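Local coordinates for protein toxin 2A (Paenibacillus larvae, PDB 5URP) that is an ADP-ribosyltransferase toxin of Paenibacillus larvae, and thus probably transfers ADP-ribose from NAD+ to a target in host cells, at residues M23-W36 and T95-T107. Numbering follows the deposited sequence.
Sequences MIDFRIDKEKAKKW and TKLKDSVTVYRGT
Ile24 makes a single parallel beta bridge to Val101, and a water takes over where the next backbone bond would fall. The amide N of Ile24 donates to Ser100 O (3.1 Å), and Thr102 N returns a bond to Ile24 O (2.8 Å) that points almost straight down the carbonyl. Two residues further on, Phe26 N gives its hydrogen to a water that in turn donates to Thr102 O. The lead-in to helix 30-45 thus docks on strand 101-107, an outermost strand of the five-stranded mixed sheet, which pairs along its other edge with strand 164-170. Arg105 on this strand, whose NH1 is hydrogen-bonded to Ser150 O, is probably the arginine of the R-S-E signature of ADP-ribosyltransferase toxins.

Asp25 shows how one carboxylate oxygen can tie a turn to a strand. With CG anti to the backbone N (chi1 177°), its OD1 accepts from Tyr104 OH at 2.6 Å on the syn side, and from Arg27 N, above the carboxylate plane, closing an Asx turn. Beyond the bridge, Trp36 NE1 sends a nearly straight bond (163°) in its ring plane to the anti side of Asp99 OD2, 3.2 Å away. Its CH2 edge meets Leu97 CD2 at 3.9 Å, while Phe26 CE2 lies over one indole face, offset toward its rim, and Val101 CG2 reaches CH2 of the indole at 4.3 Å. Met23, bent at chi2 and chi3, brings SD to 3.4 Å from Thr102 OG1.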
loop_
_atom_site.group_PDB
_atom_site.type_symbol
_atom_site.label_atom_id
_atom_site.label_comp_id
_atom_site.label_asym_id
_atom_site.label_seq_id
_atom_site.Cartn_x
_atom_site.Cartn_y
_atom_site.Cartn_z
ATOM N N MET A 23 4.425 -16.997 7.619
ATOM C CA MET A 23 4.514 -15.614 7.139
ATOM C C MET A 23 5.730 -15.453 6.229
ATOM O O MET A 23 6.851 -15.805 6.594
ATOM C CB MET A 23 4.607 -14.627 8.308
ATOM C CG MET A 23 4.865 -13.155 7.915
ATOM S SD MET A 23 3.513 -12.414 6.982
ATOM C CE MET A 23 2.210 -12.439 8.212
ATOM N N ILE A 24 5.469 -14.947 5.044
ATOM C CA ILE A 24 6.490 -14.647 4.044
ATOM C C ILE A 24 6.870 -13.183 4.161
ATOM O O ILE A 24 6.001 -12.302 4.143
ATOM C CB ILE A 24 5.981 -14.939 2.625
ATOM C CG1 ILE A 24 5.565 -16.409 2.463
ATOM C CG2 ILE A 24 7.048 -14.565 1.601
ATOM C CD1 ILE A 24 4.814 -16.632 1.176
ATOM N N ASP A 25 8.171 -12.909 4.195
ATOM C CA ASP A 25 8.662 -11.534 4.178
ATOM C C ASP A 25 9.944 -11.541 3.357
ATOM O O ASP A 25 10.939 -12.129 3.782
ATOM C CB ASP A 25 8.890 -11.036 5.605
ATOM C CG ASP A 25 9.470 -9.641 5.675
ATOM O OD1 ASP A 25 9.626 -8.961 4.633
ATOM O OD2 ASP A 25 9.762 -9.224 6.805
ATOM N N PHE A 26 9.883 -10.959 2.163
ATOM C CA PHE A 26 11.000 -10.953 1.230
ATOM C C PHE A 26 12.039 -9.893 1.553
ATOM O O PHE A 26 13.139 -9.955 0.998
ATOM C CB PHE A 26 10.473 -10.754 -0.189
ATOM C CG PHE A 26 9.654 -11.919 -0.684
ATOM C CD1 PHE A 26 10.245 -13.137 -0.925
ATOM C CD2 PHE A 26 8.293 -11.789 -0.883
ATOM C CE1 PHE A 26 9.483 -14.216 -1.362
ATOM C CE2 PHE A 26 7.537 -12.870 -1.319
ATOM C CZ PHE A 26 8.127 -14.052 -1.555
ATOM N N ARG A 27 11.735 -8.960 2.450
ATOM C CA ARG A 27 12.672 -7.926 2.900
ATOM C C ARG A 27 13.132 -7.164 1.662
ATOM O O ARG A 27 12.313 -6.423 1.100
ATOM C CB ARG A 27 13.776 -8.544 3.763
ATOM C CG ARG A 27 13.247 -9.106 5.100
ATOM C CD ARG A 27 14.364 -9.518 6.055
ATOM N NE ARG A 27 15.287 -8.424 6.355
ATOM C CZ ARG A 27 15.152 -7.561 7.361
ATOM N NH1 ARG A 27 14.121 -7.644 8.192
ATOM N NH2 ARG A 27 16.058 -6.605 7.535
ATOM N N ILE A 28 14.395 -7.252 1.243
ATOM C CA ILE A 28 14.841 -6.541 0.034
ATOM C C ILE A 28 15.167 -7.499 -1.111
ATOM O O ILE A 28 15.769 -7.084 -2.105
ATOM C CB ILE A 28 16.049 -5.632 0.339
ATOM C CG1 ILE A 28 17.220 -6.448 0.871
ATOM C CG2 ILE A 28 15.653 -4.547 1.333
ATOM C CD1 ILE A 28 18.551 -5.624 0.929
ATOM N N ASP A 29 14.781 -8.771 -1.001
ATOM C CA ASP A 29 15.193 -9.784 -1.983
ATOM C C ASP A 29 14.222 -9.752 -3.154
ATOM O O ASP A 29 13.242 -10.499 -3.214
ATOM C CB ASP A 29 15.271 -11.168 -1.350
ATOM C CG ASP A 29 15.904 -12.203 -2.263
ATOM O OD1 ASP A 29 15.889 -12.029 -3.506
ATOM O OD2 ASP A 29 16.416 -13.214 -1.741
ATOM N N LYS A 30 14.529 -8.887 -4.120
ATOM C CA LYS A 30 13.651 -8.666 -5.264
ATOM C C LYS A 30 13.528 -9.913 -6.135
ATOM O O LYS A 30 12.451 -10.186 -6.668
ATOM C CB LYS A 30 14.188 -7.493 -6.084
ATOM C CG LYS A 30 13.171 -6.661 -6.771
ATOM C CD LYS A 30 13.779 -5.378 -7.311
ATOM C CE LYS A 30 12.691 -4.504 -7.944
ATOM N NZ LYS A 30 13.177 -3.170 -8.394
ATOM N N GLU A 31 14.607 -10.689 -6.297
ATOM C CA GLU A 31 14.508 -11.844 -7.192
ATOM C C GLU A 31 13.603 -12.926 -6.609
ATOM O O GLU A 31 12.746 -13.472 -7.319
ATOM C CB GLU A 31 15.901 -12.387 -7.520
ATOM C CG GLU A 31 16.629 -11.520 -8.543
ATOM C CD GLU A 31 15.751 -11.189 -9.759
ATOM O OE1 GLU A 31 15.285 -12.131 -10.438
ATOM O OE2 GLU A 31 15.497 -9.990 -10.014
ATOM N N LYS A 32 13.731 -13.208 -5.308
ATOM C CA LYS A 32 12.812 -14.142 -4.660
ATOM C C LYS A 32 11.370 -13.637 -4.699
ATOM O O LYS A 32 10.440 -14.413 -4.968
ATOM C CB LYS A 32 13.235 -14.391 -3.212
ATOM C CG LYS A 32 14.257 -15.514 -3.021
ATOM C CD LYS A 32 14.601 -15.718 -1.539
ATOM C CE LYS A 32 13.414 -16.219 -0.699
ATOM N NZ LYS A 32 13.043 -17.643 -0.985
ATOM N N ALA A 33 11.166 -12.344 -4.420
ATOM C CA ALA A 33 9.823 -11.771 -4.373
ATOM C C ALA A 33 9.139 -11.877 -5.728
ATOM O O ALA A 33 7.958 -12.233 -5.818
ATOM C CB ALA A 33 9.899 -10.304 -3.939
ATOM N N LYS A 34 9.877 -11.586 -6.791
ATOM C CA LYS A 34 9.323 -11.613 -8.135
ATOM C C LYS A 34 8.824 -13.013 -8.504
ATOM O O LYS A 34 7.743 -13.163 -9.088
ATOM C CB LYS A 34 10.391 -11.111 -9.090
ATOM C CG LYS A 34 9.929 -10.408 -10.323
ATOM C CD LYS A 34 11.116 -9.673 -10.952
ATOM C CE LYS A 34 11.176 -9.851 -12.463
ATOM N NZ LYS A 34 10.115 -9.092 -13.186
ATOM N N LYS A 35 9.582 -14.057 -8.153
ATOM C CA LYS A 35 9.147 -15.422 -8.463
ATOM C C LYS A 35 7.845 -15.782 -7.752
ATOM O O LYS A 35 6.971 -16.450 -8.334
ATOM C CB LYS A 35 10.247 -16.417 -8.080
ATOM C CG LYS A 35 9.813 -17.893 -8.121
ATOM C CD LYS A 35 11.011 -18.854 -8.030
ATOM C CE LYS A 35 10.587 -20.301 -8.282
ATOM N NZ LYS A 35 9.898 -20.488 -9.610
ATOM N N TRP A 36 7.721 -15.399 -6.475
ATOM C CA TRP A 36 6.520 -15.689 -5.697
ATOM C C TRP A 36 5.332 -14.930 -6.251
ATOM O O TRP A 36 4.244 -15.498 -6.439
ATOM C CB TRP A 36 6.748 -15.319 -4.236
ATOM C CG TRP A 36 5.578 -15.544 -3.341
ATOM C CD1 TRP A 36 5.334 -16.659 -2.578
ATOM C CD2 TRP A 36 4.490 -14.642 -3.089
ATOM N NE1 TRP A 36 4.169 -16.501 -1.868
ATOM C CE2 TRP A 36 3.624 -15.283 -2.167
ATOM C CE3 TRP A 36 4.157 -13.366 -3.554
ATOM C CZ2 TRP A 36 2.457 -14.685 -1.700
ATOM C CZ3 TRP A 36 2.992 -12.778 -3.097
ATOM C CH2 TRP A 36 2.164 -13.429 -2.171
ATOM N N THR A 95 -8.787 -12.642 -6.625
ATOM C CA THR A 95 -7.623 -13.365 -6.159
ATOM C C THR A 95 -7.597 -13.373 -4.641
ATOM O O THR A 95 -8.281 -12.605 -3.973
ATOM C CB THR A 95 -6.350 -12.801 -6.789
ATOM O OG1 THR A 95 -5.244 -13.707 -6.571
ATOM C CG2 THR A 95 -6.091 -11.387 -6.264
ATOM N N LYS A 96 -6.876 -14.345 -4.113
ATOM C CA LYS A 96 -6.826 -14.634 -2.691
ATOM C C LYS A 96 -5.415 -15.124 -2.417
ATOM O O LYS A 96 -4.907 -15.966 -3.162
ATOM C CB LYS A 96 -7.856 -15.717 -2.298
ATOM C CG LYS A 96 -9.088 -15.211 -1.586
ATOM C CD LYS A 96 -9.895 -16.351 -1.008
ATOM C CE LYS A 96 -10.897 -15.852 -0.004
ATOM N NZ LYS A 96 -12.153 -15.445 -0.695
ATOM N N LEU A 97 -4.793 -14.620 -1.362
ATOM C CA LEU A 97 -3.435 -15.046 -1.044
ATOM C C LEU A 97 -3.440 -16.482 -0.554
ATOM O O LEU A 97 -4.225 -16.835 0.327
ATOM C CB LEU A 97 -2.810 -14.165 0.033
ATOM C CG LEU A 97 -2.545 -12.727 -0.393
ATOM C CD1 LEU A 97 -1.921 -11.994 0.786
ATOM C CD2 LEU A 97 -1.656 -12.688 -1.635
ATOM N N LYS A 98 -2.531 -17.289 -1.113
ATOM C CA LYS A 98 -2.296 -18.636 -0.607
ATOM C C LYS A 98 -1.525 -18.623 0.708
ATOM O O LYS A 98 -1.722 -19.506 1.543
ATOM C CB LYS A 98 -1.529 -19.472 -1.647
ATOM C CG LYS A 98 -1.332 -20.932 -1.223
ATOM C CD LYS A 98 -0.739 -21.798 -2.330
ATOM C CE LYS A 98 -0.115 -23.078 -1.753
ATOM N NZ LYS A 98 0.100 -24.169 -2.767
ATOM N N ASP A 99 -0.648 -17.640 0.912
ATOM C CA ASP A 99 0.136 -17.538 2.135
ATOM C C ASP A 99 -0.021 -16.139 2.702
ATOM O O ASP A 99 -0.237 -15.192 1.953
ATOM C CB ASP A 99 1.633 -17.777 1.900
ATOM C CG ASP A 99 1.917 -18.884 0.907
ATOM O OD1 ASP A 99 1.697 -20.057 1.267
ATOM O OD2 ASP A 99 2.403 -18.571 -0.216
ATOM N N SER A 100 0.184 -15.992 4.012
ATOM C CA SER A 100 0.268 -14.645 4.558
ATOM C C SER A 100 1.585 -14.018 4.123
ATOM O O SER A 100 2.598 -14.707 3.990
ATOM C CB SER A 100 0.193 -14.635 6.072
ATOM O OG SER A 100 -0.948 -15.393 6.509
ATOM N N VAL A 101 1.569 -12.701 3.930
ATOM C CA VAL A 101 2.752 -12.035 3.382
ATOM C C VAL A 101 2.868 -10.639 3.949
ATOM O O VAL A 101 1.870 -9.962 4.206
ATOM C CB VAL A 101 2.696 -12.005 1.838
ATOM C CG1 VAL A 101 1.711 -11.050 1.358
ATOM C CG2 VAL A 101 4.070 -11.712 1.252
ATOM N N THR A 102 4.121 -10.200 4.085
ATOM C CA THR A 102 4.450 -8.853 4.508
ATOM C C THR A 102 4.698 -8.001 3.268
ATOM O O THR A 102 5.380 -8.439 2.337
ATOM C CB THR A 102 5.698 -8.868 5.389
ATOM O OG1 THR A 102 5.459 -9.680 6.534
ATOM C CG2 THR A 102 6.048 -7.465 5.856
ATOM N N VAL A 103 4.113 -6.816 3.255
ATOM C CA VAL A 103 4.356 -5.855 2.192
ATOM C C VAL A 103 4.774 -4.525 2.818
ATOM O O VAL A 103 4.663 -4.308 4.016
ATOM C CB VAL A 103 3.151 -5.664 1.268
ATOM C CG1 VAL A 103 2.814 -6.971 0.539
ATOM C CG2 VAL A 103 1.924 -5.109 2.041
ATOM N N TYR A 104 5.295 -3.647 1.969
ATOM C CA TYR A 104 5.908 -2.391 2.402
ATOM C C TYR A 104 5.323 -1.219 1.635
ATOM O O TYR A 104 4.993 -1.334 0.449
ATOM C CB TYR A 104 7.433 -2.452 2.173
ATOM C CG TYR A 104 8.098 -3.526 2.977
ATOM C CD1 TYR A 104 8.547 -3.265 4.266
ATOM C CD2 TYR A 104 8.267 -4.795 2.465
ATOM C CE1 TYR A 104 9.127 -4.234 5.022
ATOM C CE2 TYR A 104 8.877 -5.806 3.217
ATOM C CZ TYR A 104 9.292 -5.512 4.507
ATOM O OH TYR A 104 9.917 -6.471 5.253
ATOM N N ARG A 105 5.190 -0.074 2.310
ATOM C CA ARG A 105 4.698 1.121 1.641
ATOM C C ARG A 105 5.380 2.336 2.242
ATOM O O ARG A 105 5.287 2.553 3.444
ATOM C CB ARG A 105 3.178 1.255 1.811
ATOM C CG ARG A 105 2.634 2.520 1.235
ATOM C CD ARG A 105 1.110 2.490 1.279
ATOM N NE ARG A 105 0.519 3.797 0.998
ATOM C CZ ARG A 105 0.409 4.341 -0.209
ATOM N NH1 ARG A 105 0.854 3.707 -1.290
ATOM N NH2 ARG A 105 -0.136 5.539 -0.340
ATOM N N GLY A 106 6.085 3.102 1.422
ATOM C CA GLY A 106 6.575 4.392 1.863
ATOM C C GLY A 106 5.520 5.461 1.642
ATOM O O GLY A 106 4.872 5.508 0.597
ATOM N N THR A 107 5.361 6.331 2.630
ATOM C CA THR A 107 4.392 7.398 2.493
ATOM C C THR A 107 4.833 8.559 3.384
ATOM O O THR A 107 6.000 8.664 3.762
ATOM C CB THR A 107 2.976 6.847 2.786
ATOM O OG1 THR A 107 1.995 7.831 2.431
ATOM C CG2 THR A 107 2.829 6.420 4.233
HETATM O O HOH W 1 7.649 -9.520 1.404
#